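Local structure of uric acid degradation bifunctional protein PucL (Bacillus subtilis, 6A4M) at residues M1-K5 with T42-G46; R12-L18 with G31-V37; T108-P113 with E138-S142; R192-L198 with Q264-W270; T259-F263 with T298-E302. The protein catalyses the oxidation of urate, as the urate oxidase part of a bifunctional enzyme of uric acid degradation that probably also carries out a later decarboxylation. All blocks are in the same frame, centred on the assembly; numbering follows the deposited sequence.

Contact 1 (M1-K5 with T42-G46); sequences MSYGK and TCEIG
Ser2 OG gives its hydrogen to Glu44 OE2 at 2.8 Å, using the anti lone pair of that oxygen, the one turned from OE1. Glu44 reaches this far because its chain is extended, with CG anti to the backbone N (chi1 -171°). The backbones beside this pair run antiparallel. Tyr3 and Ile45 exchange two bonds, the one from Ile45 N to Tyr3 O being 2.8 Å long and almost straight, and Lys5 and Cys43 exchange two more. Gly4, between these pairs, has backbone angles suited to glycine, and its CA makes a CA-H...O contact to Cys43 O. Ile45 lays CG1 over one face of the Tyr3 ring, 3.9 Å from the centroid and 18° off the normal, a CH-pi contact. Its CD1 goes on toward the phenol end, 3.4 Å from Tyr3 CZ. Met68 of helix 64-78 touches both side chains. The N-terminal strand is therefore held by backbone bonds, with a polar link at the exposed Ser2 and a separate apolar patch that joins the helix.

Contact 2 (R12-L18 with G31-V37); sequences RTYLKPL and GRDNTVV
Asn34 meets the loop at Leu15 and Lys16 through CB, CG and ND2. Its CB packs 3.6 Å from Leu15 O. CG, set anti to its own carbonyl carbon (chi1 -77°), comes 4.2 Å from Leu15 CD2. At the tip, ND2 donates to Lys16 O at 3.0 Å with an N-H...O angle of 171°, and that oxygen lies in the amide plane; ND2 also bonds to Thr82 O, so two carbonyls fix the rotation of the amide. On one side of this link Arg12 and Val37 form an antiparallel hydrogen-bonded pair; on the other Leu18 and Arg32 do the same, with the register shifted by one residue. Leu18 CD2 lies 3.8 Å above the guanidinium plane of Arg32, toward its rim, while that group forms a salt bridge with Glu222. The contact closes the ends of strands 3-13 and 36-45: Arg12 NH1 bonds to Leu76 O of helix 64-78, Glu222 belongs to helix 221-233, and Phe132 of strand 131-134 touches Thr35 and Val36.

Contact 3 (T108-P113 with E138-S142); sequences TGEDIP and ERSRS
Glu110 CG rests against the shaft of Arg141, 3.5 Å from its CD, where the two side chains share one face of the sheet. Arg141 leaves its backbone with CG anti to N, stays extended as far as CD, and then bends (chi3 81°). That bend swings the guanidinium toward Thr108, whose CG2 lies 3.4 Å from NH1. The charged end of Arg141 does not meet Glu110: Glu110 OE2 and Arg141 NE are 5.6 Å apart, and NE forms its salt bridge with Glu161 of strand 153-169. Replacing Arg141 by a leucine would probably leave the carboxylate of Glu161 without its cationic mate and the methyl of Thr108 without the guanidinium it touches. Arg139 takes the other route, its CG placed between backbone N and carbonyl carbon (chi1 53°) and the chain then extended. Glu110 OE1 comes in at the edge of its guanidinium, near the plane, in a long salt bridge of 3.7 Å to NE, while Arg139 NH2 forms a salt bridge with Asp164 of strand 153-169. Asp111 N bonds to Ser140 O, and a water joins Asp111 OD2 (2.7 Å) to Ser140 N (3.0 Å). Gly109 and Ser142 exchange two backbone bonds. Strand 104-121 is flanked here by strands 36-45 and 139-148, and the latter passes on to strand 153-169, while Ser142, on the other face, meets Glu85 and Leu88 of helix 84-98.

Contact 4 (R192-L198 with Q264-W270); sequences RPLFVYL and QSQNHTW
Tyr197 and His268 both set CG anti to their carbonyl carbons (chi1 -67° and -66°), which brings their rings together in a face-to-face stack with centroids 3.8 Å apart and planes at 26°. The imidazole CD2 sits over the centre of the phenol ring. In its own plane the imidazole is held by NE2, which donates to Gln266 OE1 at 2.9 Å, and that same oxygen comes 3.4 Å from Tyr197 CD2. A serine in place of Tyr197 would remove this stacking face and is likely to leave the imidazole freer to tilt about its bond to Gln266. The backbone agrees with this placement: Tyr197 and Gln266 exchange two bonds, and His268 N donates to Phe195 O. At the end of the strand, Asn267 OD1 accepts from Thr269 N (3.1 Å) and from Thr269 OG1 (2.7 Å), the first bond closing an Asx turn. Thr269 in turn lays CG2 over one face of the Arg192 guanidinium, whose NE donates to Trp270 O at 2.9 Å. Phe195 and Trp270 meet obliquely, Phe195 CD2 lying 3.6 Å from Trp270 NE1. The stack with Tyr197, the ring of Tyr292 that also meets His268, and the in-plane bond to Gln266 probably restrict both the tilt and the rotation of the imidazole, while the Asx turn shapes the chain as it leaves the sheet.

Contact 5 (T259-F263 with T298-E302); sequences TDVSF and TVTRE
Val261 and Val299 form an antiparallel hydrogen-bonded pair, joined by two N-H...O bonds of 2.9 Å each, on short strand segments that run at 168° to one another with axes 4.5 Å apart. The two valines put their side chains on one face. On Val299, CG1 lies anti to the backbone N, which leaves CG2 anti to the carbonyl carbon, and this second methyl approaches Phe263 CE1 obliquely at 4.2 Å. The other face is more polar. Ser262 OG lies alongside the methyl CG2 of Thr298 rather than its hydroxyl, and Asp260 CB packs 3.9 Å from Thr300 CA. Further along, Arg301 passes its CB 3.6 Å from Thr259 O. Its chain then bends twice, at chi2 (78°) and again at chi3, bringing the guanidinium to backbone carbonyls: NH2 bonds to Leu252 O and NH1 to Leu258 O. A positive charge among these oxygens, near the C-terminal end of helix 240-254, is probably favourable to the helix dipole. Helix 240-254 packs against the apolar face, with Ile251 and Leu252 on Val261 and Ile244 and Ile247 on Phe263. In the sheet, strand 258-267 lies between strands 194-204 and 293-300, bonding to the former through the backbones of Ser262 and Ser201.

How the contacts relate
All five contacts join antiparallel neighbours of one curved sheet, which with its packed helices is consistent with the tunnelling fold (T-fold) of uricases. Contacts 1 and 2 hold opposite ends of strands 3-13 and 36-45, their centres about 28 Å apart; both are surface contacts, as is contact 3, although nearest the chain centre. Contact 1 passes to contact 3 through Thr42 and Thr108. Contacts 4 and 5 are partly buried and share strand 258-267, contact 4 on its edge toward strand 194-204, contact 5 on its edge toward 293-300. Chemistry follows place: a serine-glutamate link and a tyrosine face on isoleucine in contact 1, a side-chain amide in contact 2, arginines in contact 3, stacked rings in contact 4, valines facing a helix in contact 5.

Contact 1 (M1-K5 with T42-G46)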
# COMPACT_ATOMS: atom_id res chain seq x y z
N MET A 1 17.35 21.16 -7.22
CA MET A 1 17.97 20.48 -8.41
C MET A 1 18.11 18.97 -8.19
O MET A 1 18.66 18.53 -7.17
CB MET A 1 19.35 21.07 -8.71
CG MET A 1 19.94 20.65 -10.05
SD MET A 1 21.69 21.03 -10.19
CE MET A 1 21.97 20.62 -11.92
N SER A 2 17.62 18.18 -9.15
CA SER A 2 17.68 16.72 -9.07
C SER A 2 17.51 16.05 -10.43
O SER A 2 17.17 16.69 -11.42
CB SER A 2 16.62 16.19 -8.09
OG SER A 2 15.31 16.49 -8.54
N TYR A 3 17.76 14.74 -10.46
CA TYR A 3 17.58 13.94 -11.66
C TYR A 3 17.47 12.46 -11.31
O TYR A 3 17.72 12.06 -10.17
CB TYR A 3 18.73 14.16 -12.65
CG TYR A 3 20.07 13.66 -12.16
CD1 TYR A 3 20.77 14.35 -11.16
CD2 TYR A 3 20.64 12.50 -12.68
CE1 TYR A 3 21.99 13.89 -10.70
CE2 TYR A 3 21.87 12.04 -12.23
CZ TYR A 3 22.54 12.74 -11.24
OH TYR A 3 23.75 12.28 -10.78
N GLY A 4 17.08 11.65 -12.29
CA GLY A 4 17.01 10.21 -12.09
C GLY A 4 16.22 9.46 -13.13
O GLY A 4 16.13 9.91 -14.27
N LYS A 5 15.68 8.31 -12.73
CA LYS A 5 14.99 7.40 -13.64
C LYS A 5 13.59 7.09 -13.12
O LYS A 5 13.41 6.84 -11.93
CB LYS A 5 15.77 6.09 -13.78
CG LYS A 5 15.55 5.37 -15.10
CD LYS A 5 16.35 6.03 -16.21
CE LYS A 5 16.33 5.25 -17.51
NZ LYS A 5 17.21 5.93 -18.50
N THR A 42 10.60 4.54 -9.03
CA THR A 42 11.01 5.88 -9.43
C THR A 42 12.20 6.24 -8.54
O THR A 42 12.14 6.07 -7.32
CB THR A 42 9.87 6.90 -9.23
OG1 THR A 42 8.68 6.43 -9.88
CG2 THR A 42 10.25 8.26 -9.80
N CYS A 43 13.28 6.73 -9.16
CA CYS A 43 14.50 7.09 -8.44
C CYS A 43 14.90 8.53 -8.75
O CYS A 43 14.99 8.91 -9.92
CB CYS A 43 15.63 6.14 -8.80
SG CYS A 43 17.14 6.41 -7.84
N GLU A 44 15.13 9.33 -7.71
CA GLU A 44 15.45 10.75 -7.83
C GLU A 44 16.62 11.07 -6.90
O GLU A 44 16.52 10.84 -5.69
CB GLU A 44 14.23 11.59 -7.43
CG GLU A 44 14.36 13.08 -7.72
CD GLU A 44 13.15 13.89 -7.27
OE1 GLU A 44 12.22 13.33 -6.66
OE2 GLU A 44 13.14 15.12 -7.54
N ILE A 45 17.71 11.61 -7.45
CA ILE A 45 18.91 11.93 -6.66
C ILE A 45 19.27 13.41 -6.79
O ILE A 45 19.17 13.98 -7.88
CB ILE A 45 20.10 11.01 -7.02
CG1 ILE A 45 20.57 11.21 -8.47
CG2 ILE A 45 19.71 9.55 -6.79
CD1 ILE A 45 21.80 10.40 -8.84
N GLY A 46 19.66 14.02 -5.67
CA GLY A 46 20.02 15.44 -5.61
C GLY A 46 21.51 15.66 -5.82
O GLY A 46 22.33 15.07 -5.12

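Contact 2 (R12-L18 with G31-V37)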
# COMPACT_ATOMS: atom_id res chain seq x y z
N ARG A 12 10.51 -9.86 -9.74
CA ARG A 12 11.36 -10.85 -9.08
C ARG A 12 10.55 -12.11 -8.79
O ARG A 12 9.53 -12.04 -8.10
CB ARG A 12 11.92 -10.26 -7.78
CG ARG A 12 12.66 -11.21 -6.84
CD ARG A 12 13.98 -11.71 -7.40
NE ARG A 12 14.46 -12.85 -6.61
CZ ARG A 12 15.13 -12.78 -5.46
NH1 ARG A 12 15.44 -11.61 -4.89
NH2 ARG A 12 15.50 -13.91 -4.86
N THR A 13 10.99 -13.25 -9.32
CA THR A 13 10.45 -14.54 -8.93
C THR A 13 11.18 -15.07 -7.69
O THR A 13 12.36 -14.79 -7.49
CB THR A 13 10.54 -15.59 -10.06
OG1 THR A 13 11.88 -15.64 -10.57
CG2 THR A 13 9.57 -15.25 -11.18
N TYR A 14 10.45 -15.83 -6.87
CA TYR A 14 10.98 -16.50 -5.67
C TYR A 14 11.80 -15.61 -4.74
O TYR A 14 12.92 -15.95 -4.35
CB TYR A 14 11.75 -17.76 -6.08
CG TYR A 14 10.88 -18.71 -6.86
CD1 TYR A 14 9.86 -19.41 -6.23
CD2 TYR A 14 11.04 -18.87 -8.24
CE1 TYR A 14 9.03 -20.26 -6.94
CE2 TYR A 14 10.21 -19.72 -8.96
CZ TYR A 14 9.21 -20.42 -8.30
OH TYR A 14 8.38 -21.26 -9.00
N LEU A 15 11.22 -14.46 -4.39
CA LEU A 15 11.74 -13.62 -3.31
C LEU A 15 11.49 -14.35 -1.99
O LEU A 15 10.59 -15.20 -1.91
CB LEU A 15 11.05 -12.25 -3.32
CG LEU A 15 11.55 -11.14 -2.40
CD1 LEU A 15 12.82 -10.51 -2.95
CD2 LEU A 15 10.49 -10.07 -2.20
N LYS A 16 12.28 -14.04 -0.96
CA LYS A 16 12.13 -14.69 0.34
C LYS A 16 10.70 -14.48 0.87
O LYS A 16 10.23 -13.34 0.90
CB LYS A 16 13.14 -14.13 1.35
CG LYS A 16 13.28 -15.00 2.60
CD LYS A 16 13.95 -14.24 3.73
CE LYS A 16 14.17 -15.15 4.94
NZ LYS A 16 14.18 -14.39 6.22
N PRO A 17 9.99 -15.57 1.24
CA PRO A 17 8.61 -15.41 1.73
C PRO A 17 8.50 -14.58 3.01
O PRO A 17 9.35 -14.70 3.89
CB PRO A 17 8.16 -16.85 2.00
CG PRO A 17 9.06 -17.72 1.20
CD PRO A 17 10.37 -16.99 1.11
N LEU A 18 7.46 -13.75 3.10
CA LEU A 18 7.14 -13.05 4.34
C LEU A 18 6.33 -14.00 5.23
O LEU A 18 5.18 -14.32 4.91
CB LEU A 18 6.35 -11.77 4.06
CG LEU A 18 5.84 -10.92 5.24
CD1 LEU A 18 6.96 -10.55 6.19
CD2 LEU A 18 5.15 -9.67 4.72
N GLY A 31 0.78 -13.68 5.94
CA GLY A 31 2.07 -13.61 5.25
C GLY A 31 1.92 -13.59 3.74
O GLY A 31 0.81 -13.56 3.21
N ARG A 32 3.07 -13.60 3.05
CA ARG A 32 3.13 -13.59 1.59
C ARG A 32 4.13 -14.65 1.13
O ARG A 32 5.27 -14.66 1.60
CB ARG A 32 3.60 -12.23 1.07
CG ARG A 32 2.71 -11.04 1.41
CD ARG A 32 3.42 -9.72 1.11
NE ARG A 32 2.71 -8.56 1.65
CZ ARG A 32 3.24 -7.35 1.86
NH1 ARG A 32 4.52 -7.09 1.59
NH2 ARG A 32 2.48 -6.38 2.36
N ASP A 33 3.71 -15.52 0.22
CA ASP A 33 4.63 -16.50 -0.39
C ASP A 33 5.73 -15.83 -1.23
O ASP A 33 6.82 -16.37 -1.35
CB ASP A 33 3.87 -17.53 -1.23
CG ASP A 33 3.09 -18.54 -0.38
OD1 ASP A 33 3.34 -18.65 0.85
OD2 ASP A 33 2.24 -19.26 -0.94
N ASN A 34 5.42 -14.66 -1.81
CA ASN A 34 6.36 -13.88 -2.64
C ASN A 34 6.92 -14.69 -3.82
O ASN A 34 8.07 -14.51 -4.22
CB ASN A 34 7.50 -13.29 -1.77
CG ASN A 34 7.07 -12.07 -0.96
OD1 ASN A 34 6.04 -11.43 -1.24
ND2 ASN A 34 7.88 -11.71 0.03
N THR A 35 6.09 -15.57 -4.39
CA THR A 35 6.48 -16.41 -5.53
C THR A 35 6.77 -15.56 -6.76
O THR A 35 7.69 -15.86 -7.51
CB THR A 35 5.37 -17.42 -5.87
OG1 THR A 35 5.04 -18.18 -4.70
CG2 THR A 35 5.81 -18.37 -6.97
N VAL A 36 5.96 -14.53 -6.97
CA VAL A 36 6.24 -13.51 -7.98
C VAL A 36 5.87 -12.14 -7.41
O VAL A 36 4.80 -11.96 -6.82
CB VAL A 36 5.53 -13.80 -9.33
CG1 VAL A 36 4.03 -13.97 -9.16
CG2 VAL A 36 5.85 -12.73 -10.36
N VAL A 37 6.79 -11.19 -7.57
CA VAL A 37 6.67 -9.85 -7.04
C VAL A 37 7.02 -8.88 -8.16
O VAL A 37 7.98 -9.10 -8.90
CB VAL A 37 7.62 -9.65 -5.84
CG1 VAL A 37 7.67 -8.19 -5.38
CG2 VAL A 37 7.21 -10.56 -4.69

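Contact 3 (T108-P113 with E138-S142)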
# COMPACT_ATOMS: atom_id res chain seq x y z
N THR A 108 10.66 5.77 -4.74
CA THR A 108 9.24 5.42 -4.73
C THR A 108 9.11 4.02 -5.30
O THR A 108 9.68 3.73 -6.36
CB THR A 108 8.43 6.39 -5.60
OG1 THR A 108 8.66 7.74 -5.15
CG2 THR A 108 6.94 6.09 -5.54
N GLY A 109 8.36 3.16 -4.62
CA GLY A 109 8.15 1.77 -5.05
C GLY A 109 6.68 1.43 -5.10
O GLY A 109 6.05 1.30 -4.05
N GLU A 110 6.14 1.29 -6.31
CA GLU A 110 4.73 0.94 -6.53
C GLU A 110 4.56 -0.55 -6.82
O GLU A 110 5.05 -1.04 -7.83
CB GLU A 110 4.13 1.73 -7.70
CG GLU A 110 3.27 2.91 -7.31
CD GLU A 110 2.30 3.31 -8.41
OE1 GLU A 110 1.35 2.53 -8.66
OE2 GLU A 110 2.50 4.38 -9.01
N ASP A 111 3.85 -1.24 -5.94
CA ASP A 111 3.60 -2.68 -6.07
C ASP A 111 2.75 -2.97 -7.30
O ASP A 111 1.79 -2.26 -7.58
CB ASP A 111 2.91 -3.22 -4.81
CG ASP A 111 2.66 -4.72 -4.87
OD1 ASP A 111 3.53 -5.47 -5.36
OD2 ASP A 111 1.58 -5.16 -4.42
N ILE A 112 3.14 -4.01 -8.04
CA ILE A 112 2.31 -4.59 -9.08
C ILE A 112 1.75 -5.87 -8.45
O ILE A 112 2.44 -6.88 -8.41
CB ILE A 112 3.12 -4.89 -10.36
CG1 ILE A 112 3.62 -3.58 -10.98
CG2 ILE A 112 2.26 -5.65 -11.37
CD1 ILE A 112 4.71 -3.76 -12.01
N PRO A 113 0.50 -5.81 -7.92
CA PRO A 113 0.01 -6.93 -7.12
C PRO A 113 -0.30 -8.17 -7.97
O PRO A 113 -0.90 -8.05 -9.04
CB PRO A 113 -1.27 -6.39 -6.46
CG PRO A 113 -1.58 -5.09 -7.12
CD PRO A 113 -0.56 -4.83 -8.19
N GLU A 138 -6.71 -2.09 -5.97
CA GLU A 138 -5.81 -1.42 -5.02
C GLU A 138 -4.41 -2.02 -5.00
O GLU A 138 -4.22 -3.21 -5.28
CB GLU A 138 -6.41 -1.36 -3.60
CG GLU A 138 -6.51 -2.69 -2.85
CD GLU A 138 -7.80 -3.45 -3.08
OE1 GLU A 138 -8.46 -3.23 -4.11
OE2 GLU A 138 -8.14 -4.29 -2.22
N ARG A 139 -3.43 -1.19 -4.67
CA ARG A 139 -2.02 -1.56 -4.73
C ARG A 139 -1.23 -0.78 -3.70
O ARG A 139 -1.49 0.41 -3.48
CB ARG A 139 -1.46 -1.29 -6.13
CG ARG A 139 -1.69 0.14 -6.62
CD ARG A 139 -1.57 0.27 -8.13
NE ARG A 139 -2.21 1.51 -8.59
CZ ARG A 139 -3.50 1.66 -8.88
NH1 ARG A 139 -4.38 0.66 -8.78
NH2 ARG A 139 -3.94 2.86 -9.29
N SER A 140 -0.27 -1.44 -3.06
CA SER A 140 0.57 -0.77 -2.07
C SER A 140 1.62 0.09 -2.77
O SER A 140 1.99 -0.17 -3.92
CB SER A 140 1.23 -1.77 -1.11
OG SER A 140 2.14 -2.61 -1.78
N ARG A 141 2.05 1.15 -2.09
CA ARG A 141 3.15 1.99 -2.54
C ARG A 141 3.97 2.39 -1.32
O ARG A 141 3.42 2.61 -0.25
CB ARG A 141 2.64 3.23 -3.27
CG ARG A 141 3.73 4.04 -3.97
CD ARG A 141 3.17 5.26 -4.70
NE ARG A 141 2.93 6.37 -3.78
CZ ARG A 141 3.43 7.61 -3.88
NH1 ARG A 141 4.20 7.99 -4.90
NH2 ARG A 141 3.13 8.51 -2.95
N SER A 142 5.29 2.47 -1.50
CA SER A 142 6.20 2.91 -0.45
C SER A 142 7.11 4.02 -0.96
O SER A 142 7.61 3.96 -2.08
CB SER A 142 7.05 1.74 0.06
OG SER A 142 6.22 0.76 0.66
O HOH W 1 -0.65 -4.37 -3.18

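Contact 4 (R192-L198 with Q264-W270)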
# COMPACT_ATOMS: atom_id res chain seq x y z
N ARG A 192 -28.74 6.92 -0.07
CA ARG A 192 -27.96 6.74 -1.29
C ARG A 192 -26.64 6.02 -0.93
O ARG A 192 -26.01 6.37 0.07
CB ARG A 192 -27.70 8.10 -1.95
CG ARG A 192 -27.55 8.07 -3.47
CD ARG A 192 -28.08 9.32 -4.17
NE ARG A 192 -27.04 10.29 -4.52
CZ ARG A 192 -26.52 11.21 -3.71
NH1 ARG A 192 -26.90 11.33 -2.44
NH2 ARG A 192 -25.58 12.03 -4.18
N PRO A 193 -26.23 5.02 -1.74
CA PRO A 193 -25.06 4.21 -1.37
C PRO A 193 -23.74 4.96 -1.51
O PRO A 193 -23.43 5.46 -2.60
CB PRO A 193 -25.13 3.04 -2.35
CG PRO A 193 -25.80 3.60 -3.54
CD PRO A 193 -26.79 4.60 -3.03
N LEU A 194 -22.98 5.04 -0.42
CA LEU A 194 -21.75 5.83 -0.36
C LEU A 194 -20.61 5.10 -1.08
O LEU A 194 -20.25 3.99 -0.69
CB LEU A 194 -21.38 6.10 1.10
CG LEU A 194 -20.09 6.88 1.41
CD1 LEU A 194 -20.01 8.18 0.64
CD2 LEU A 194 -20.00 7.13 2.91
N PHE A 195 -20.06 5.74 -2.12
CA PHE A 195 -18.96 5.18 -2.91
C PHE A 195 -17.73 6.06 -2.73
O PHE A 195 -17.71 7.20 -3.20
CB PHE A 195 -19.38 5.10 -4.40
CG PHE A 195 -18.41 4.37 -5.31
CD1 PHE A 195 -17.41 3.52 -4.84
CD2 PHE A 195 -18.56 4.49 -6.69
CE1 PHE A 195 -16.56 2.85 -5.71
CE2 PHE A 195 -17.71 3.82 -7.57
CZ PHE A 195 -16.71 3.00 -7.08
N VAL A 196 -16.73 5.54 -2.02
CA VAL A 196 -15.48 6.29 -1.75
C VAL A 196 -14.24 5.63 -2.34
O VAL A 196 -14.13 4.40 -2.37
CB VAL A 196 -15.24 6.55 -0.24
CG1 VAL A 196 -16.40 7.33 0.35
CG2 VAL A 196 -15.01 5.25 0.55
N TYR A 197 -13.34 6.47 -2.85
CA TYR A 197 -11.98 6.07 -3.20
C TYR A 197 -11.11 6.47 -2.01
O TYR A 197 -11.23 7.59 -1.51
CB TYR A 197 -11.47 6.81 -4.44
CG TYR A 197 -12.13 6.52 -5.77
CD1 TYR A 197 -13.31 5.77 -5.88
CD2 TYR A 197 -11.58 7.03 -6.94
CE1 TYR A 197 -13.89 5.52 -7.13
CE2 TYR A 197 -12.15 6.80 -8.18
CZ TYR A 197 -13.31 6.05 -8.27
OH TYR A 197 -13.87 5.82 -9.51
N LEU A 198 -10.22 5.58 -1.57
CA LEU A 198 -9.36 5.83 -0.41
C LEU A 198 -7.91 5.50 -0.71
O LEU A 198 -7.60 4.38 -1.10
CB LEU A 198 -9.83 4.99 0.78
CG LEU A 198 -11.12 5.44 1.49
CD1 LEU A 198 -11.56 4.38 2.49
CD2 LEU A 198 -10.93 6.77 2.19
N GLN A 264 -6.25 10.22 1.91
CA GLN A 264 -6.76 11.02 0.81
C GLN A 264 -8.00 10.29 0.30
O GLN A 264 -7.89 9.18 -0.21
CB GLN A 264 -5.72 11.21 -0.29
CG GLN A 264 -4.58 12.14 0.11
CD GLN A 264 -3.70 12.58 -1.06
OE1 GLN A 264 -3.61 11.88 -2.07
NE2 GLN A 264 -3.05 13.73 -0.91
N SER A 265 -9.17 10.90 0.50
CA SER A 265 -10.45 10.28 0.14
C SER A 265 -11.11 11.01 -1.02
O SER A 265 -10.88 12.21 -1.19
CB SER A 265 -11.38 10.29 1.35
OG SER A 265 -11.87 11.60 1.60
N GLN A 266 -11.91 10.30 -1.82
CA GLN A 266 -12.73 10.92 -2.87
C GLN A 266 -14.15 10.36 -2.87
O GLN A 266 -14.33 9.15 -2.82
CB GLN A 266 -12.12 10.71 -4.26
CG GLN A 266 -10.78 11.38 -4.49
CD GLN A 266 -10.26 11.15 -5.90
OE1 GLN A 266 -10.78 10.33 -6.65
NE2 GLN A 266 -9.22 11.89 -6.27
N ASN A 267 -15.14 11.25 -2.97
CA ASN A 267 -16.56 10.88 -3.01
C ASN A 267 -17.02 10.74 -4.47
O ASN A 267 -16.98 11.72 -5.22
CB ASN A 267 -17.40 11.94 -2.29
CG ASN A 267 -18.85 11.50 -2.07
OD1 ASN A 267 -19.35 10.57 -2.70
ND2 ASN A 267 -19.53 12.20 -1.17
N HIS A 268 -17.45 9.54 -4.84
CA HIS A 268 -17.92 9.26 -6.20
C HIS A 268 -19.30 8.59 -6.17
O HIS A 268 -19.58 7.67 -6.95
CB HIS A 268 -16.91 8.37 -6.94
CG HIS A 268 -15.60 9.03 -7.20
ND1 HIS A 268 -15.36 9.80 -8.32
CD2 HIS A 268 -14.45 9.05 -6.48
CE1 HIS A 268 -14.12 10.26 -8.28
NE2 HIS A 268 -13.55 9.82 -7.17
N THR A 269 -20.16 9.06 -5.27
CA THR A 269 -21.51 8.52 -5.10
C THR A 269 -22.37 8.78 -6.35
O THR A 269 -22.31 9.85 -6.95
CB THR A 269 -22.19 9.13 -3.85
OG1 THR A 269 -21.40 8.84 -2.69
CG2 THR A 269 -23.60 8.58 -3.65
N TRP A 270 -23.17 7.78 -6.72
CA TRP A 270 -23.95 7.79 -7.96
C TRP A 270 -25.18 8.68 -7.86
O TRP A 270 -25.63 9.02 -6.76
CB TRP A 270 -24.40 6.38 -8.34
CG TRP A 270 -23.27 5.40 -8.49
CD1 TRP A 270 -22.09 5.61 -9.14
CD2 TRP A 270 -23.23 4.06 -8.00
NE1 TRP A 270 -21.31 4.47 -9.08
CE2 TRP A 270 -21.99 3.51 -8.38
CE3 TRP A 270 -24.13 3.27 -7.26
CZ2 TRP A 270 -21.61 2.20 -8.05
CZ3 TRP A 270 -23.76 1.96 -6.93
CH2 TRP A 270 -22.51 1.44 -7.33

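Contact 5 (T259-F263 with T298-E302)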
# COMPACT_ATOMS: atom_id res chain seq x y z
N THR A 259 2.82 5.85 14.22
CA THR A 259 2.68 7.18 14.81
C THR A 259 1.40 7.87 14.32
O THR A 259 0.69 8.48 15.11
CB THR A 259 3.89 8.07 14.45
OG1 THR A 259 5.09 7.43 14.89
CG2 THR A 259 3.78 9.45 15.10
N ASP A 260 1.14 7.77 13.02
CA ASP A 260 -0.03 8.41 12.41
C ASP A 260 -0.46 7.70 11.13
O ASP A 260 0.33 6.99 10.51
CB ASP A 260 0.25 9.89 12.14
CG ASP A 260 1.58 10.12 11.45
OD1 ASP A 260 1.77 9.64 10.31
OD2 ASP A 260 2.45 10.79 12.05
N VAL A 261 -1.72 7.92 10.76
CA VAL A 261 -2.32 7.35 9.55
C VAL A 261 -2.98 8.48 8.76
O VAL A 261 -3.85 9.17 9.30
CB VAL A 261 -3.38 6.28 9.90
CG1 VAL A 261 -3.83 5.51 8.66
CG2 VAL A 261 -2.85 5.31 10.94
N SER A 262 -2.56 8.69 7.51
CA SER A 262 -3.12 9.74 6.66
C SER A 262 -4.08 9.18 5.63
O SER A 262 -4.00 8.00 5.27
CB SER A 262 -2.01 10.53 5.96
OG SER A 262 -1.16 11.13 6.92
N PHE A 263 -4.99 10.02 5.17
CA PHE A 263 -6.06 9.63 4.26
C PHE A 263 -6.21 10.67 3.16
O PHE A 263 -6.25 11.86 3.44
CB PHE A 263 -7.39 9.53 5.01
CG PHE A 263 -7.43 8.42 6.02
CD1 PHE A 263 -6.93 8.61 7.31
CD2 PHE A 263 -7.98 7.18 5.70
CE1 PHE A 263 -6.97 7.58 8.25
CE2 PHE A 263 -8.02 6.15 6.63
CZ PHE A 263 -7.52 6.35 7.91
N THR A 298 -5.17 13.41 8.65
CA THR A 298 -4.30 12.43 9.31
C THR A 298 -4.74 12.27 10.76
O THR A 298 -4.89 13.25 11.48
CB THR A 298 -2.80 12.80 9.23
OG1 THR A 298 -2.39 13.49 10.42
CG2 THR A 298 -2.48 13.67 8.00
N VAL A 299 -4.95 11.02 11.17
CA VAL A 299 -5.24 10.67 12.56
C VAL A 299 -3.90 10.34 13.23
O VAL A 299 -3.22 9.40 12.82
CB VAL A 299 -6.19 9.45 12.66
CG1 VAL A 299 -6.54 9.15 14.11
CG2 VAL A 299 -7.45 9.68 11.84
N THR A 300 -3.54 11.12 14.24
CA THR A 300 -2.27 10.94 14.97
C THR A 300 -2.47 10.07 16.22
O THR A 300 -3.59 9.66 16.53
CB THR A 300 -1.62 12.30 15.32
OG1 THR A 300 -0.24 12.10 15.66
CG2 THR A 300 -2.33 13.00 16.48
N ARG A 301 -1.37 9.80 16.93
CA ARG A 301 -1.39 8.95 18.14
C ARG A 301 -2.26 9.55 19.25
O ARG A 301 -3.09 8.85 19.83
CB ARG A 301 0.03 8.72 18.67
CG ARG A 301 0.17 7.49 19.55
CD ARG A 301 0.23 6.21 18.72
NE ARG A 301 -0.61 5.14 19.27
CZ ARG A 301 -0.94 4.02 18.64
NH1 ARG A 301 -0.50 3.76 17.40
NH2 ARG A 301 -1.72 3.13 19.25
N GLU A 302 -2.05 10.84 19.53
CA GLU A 302 -2.84 11.58 20.52
C GLU A 302 -4.36 11.51 20.28
O GLU A 302 -5.12 11.44 21.25
CB GLU A 302 -2.40 13.05 20.55